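Local atomic coordinates of carboxylesterase (Est-2) (Archaeoglobus fulgidus, PDB entry 5FRD), a protein that is an esterase of the alpha/beta-hydrolase family, probably hydrolysing carboxylic esters, and carries a coenzyme A molecule bound near its active site. Residues V194-E199 against L220-G225. Sequence-based numbering, arbitrary orientation. Where two conformers were deposited one is given.
Sequences VIVGEE and LVVIPG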
# COMPACT_ATOMS: atom_id res chain seq x y z
N VAL A 194 -5.66 4.54 -10.02
CA VAL A 194 -6.05 5.00 -8.68
C VAL A 194 -7.29 4.20 -8.31
O VAL A 194 -8.27 4.20 -9.07
CB VAL A 194 -6.34 6.51 -8.67
CG1 VAL A 194 -6.73 7.00 -7.31
CG2 VAL A 194 -5.14 7.30 -9.21
N ILE A 195 -7.23 3.45 -7.21
CA ILE A 195 -8.29 2.54 -6.83
C ILE A 195 -8.76 2.86 -5.43
O ILE A 195 -7.92 2.99 -4.52
CB ILE A 195 -7.85 1.06 -6.87
CG1 ILE A 195 -7.35 0.64 -8.26
CG2 ILE A 195 -8.97 0.14 -6.42
CD1 ILE A 195 -6.75 -0.77 -8.34
N VAL A 196 -10.08 2.94 -5.21
CA VAL A 196 -10.61 3.13 -3.88
C VAL A 196 -11.91 2.36 -3.77
O VAL A 196 -12.65 2.25 -4.74
CB VAL A 196 -10.80 4.65 -3.57
CG1 VAL A 196 -11.77 5.30 -4.53
CG2 VAL A 196 -11.21 4.90 -2.13
N GLY A 197 -12.15 1.78 -2.60
CA GLY A 197 -13.44 1.20 -2.31
C GLY A 197 -14.46 2.31 -2.13
O GLY A 197 -14.16 3.33 -1.48
N GLU A 198 -15.66 2.10 -2.66
CA GLU A 198 -16.71 3.13 -2.61
C GLU A 198 -17.01 3.61 -1.19
O GLU A 198 -17.32 4.79 -1.01
CB GLU A 198 -17.95 2.57 -3.28
CG GLU A 198 -19.09 3.57 -3.47
CD GLU A 198 -20.25 2.96 -4.24
OE1 GLU A 198 -20.02 2.46 -5.36
OE2 GLU A 198 -21.39 3.00 -3.72
N GLU A 199 -16.87 2.73 -0.19
CA GLU A 199 -17.23 3.03 1.19
C GLU A 199 -16.05 3.48 2.06
O GLU A 199 -16.21 3.69 3.24
CB GLU A 199 -17.91 1.80 1.82
CG GLU A 199 -19.11 1.35 1.01
CD GLU A 199 -19.92 0.23 1.64
OE1 GLU A 199 -19.92 0.11 2.89
OE2 GLU A 199 -20.57 -0.51 0.87
N LEU A 220 -9.19 6.32 -12.77
CA LEU A 220 -9.79 6.13 -11.46
C LEU A 220 -10.77 4.99 -11.52
O LEU A 220 -11.62 4.96 -12.42
CB LEU A 220 -10.48 7.41 -11.04
CG LEU A 220 -11.28 7.35 -9.75
CD1 LEU A 220 -10.39 7.10 -8.53
CD2 LEU A 220 -12.04 8.67 -9.59
N VAL A 221 -10.69 4.06 -10.57
CA VAL A 221 -11.60 2.94 -10.43
C VAL A 221 -12.11 2.92 -9.01
O VAL A 221 -11.34 2.72 -8.05
CB VAL A 221 -10.91 1.60 -10.75
CG1 VAL A 221 -11.86 0.43 -10.53
CG2 VAL A 221 -10.44 1.60 -12.20
N VAL A 222 -13.40 3.15 -8.86
CA VAL A 222 -14.08 3.06 -7.59
C VAL A 222 -14.75 1.69 -7.59
O VAL A 222 -15.48 1.35 -8.52
CB VAL A 222 -15.12 4.19 -7.42
CG1 VAL A 222 -15.85 4.06 -6.09
CG2 VAL A 222 -14.45 5.54 -7.57
N ILE A 223 -14.51 0.91 -6.53
CA ILE A 223 -15.04 -0.46 -6.45
C ILE A 223 -16.20 -0.51 -5.49
O ILE A 223 -16.05 -0.30 -4.29
CB ILE A 223 -13.95 -1.47 -6.04
CG1 ILE A 223 -12.86 -1.43 -7.13
CG2 ILE A 223 -14.54 -2.88 -5.86
CD1 ILE A 223 -11.76 -2.45 -7.05
N PRO A 224 -17.40 -0.81 -6.01
CA PRO A 224 -18.55 -0.88 -5.11
C PRO A 224 -18.49 -1.98 -4.05
O PRO A 224 -17.90 -3.02 -4.31
CB PRO A 224 -19.72 -1.15 -6.07
CG PRO A 224 -19.26 -0.77 -7.41
CD PRO A 224 -17.79 -1.00 -7.43
N GLY A 225 -19.10 -1.74 -2.89
CA GLY A 225 -19.19 -2.75 -1.85
C GLY A 225 -17.91 -3.05 -1.10
O GLY A 225 -17.82 -4.04 -0.36
O HOH W 1 -20.73 0.27 -1.99
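Val196 and Val222 run alongside each other on one face of the alpha/beta-hydrolase sheet, with CG1 of Val196 4.1 Å from CG2 of Val222. They belong to the last two parallel strands, 192-197 and 218-223, joined by helix 205-214 in a beta-alpha-beta unit; 218-223 is the outermost strand at this end of the sheet within the chain. On the same face CD1 of Leu220 leans across to CG1 of Val194 at 3.9 Å, the two side chains meeting at a slant. Leu220 gets there with CG anti to its backbone N (chi1 174°), and helix 205-214 covers this layer, His208 touching both Val194 and Val196. The other face carries Ile195 and Ile223; in the conformer of Ile223 described here, its CD1 comes within 3.9 Å of CG2 of Ile195. Helix 235-249 lies over them, bringing Phe238 to Ile195 and Glu237 to Ile223. Between the faces the backbones are laced in parallel register: Val194 O accepts from Val221 N, Val221 O from Val196 N, and Val196 O from Ile223 N. A fourth bond, from Glu198 N to Ile223 O, carries the pairing just past the strand end, but its donor sits 44° out of the carbonyl plane. Segment 194-199 leads into Asp200, and Val196 touches the probable catalytic triad of Ser89, His228 and Asp200. The Glu198 side chain lies nearly perpendicular to that of Val222, whose CG1 is 3.8 Å from Glu198 CB. One water bridges the two loop ends, donating to OE2 of Glu199 in the conformer given and, weakly, to OE2 of Glu198. The same water accepts from Gly225 N at 2.7 Å.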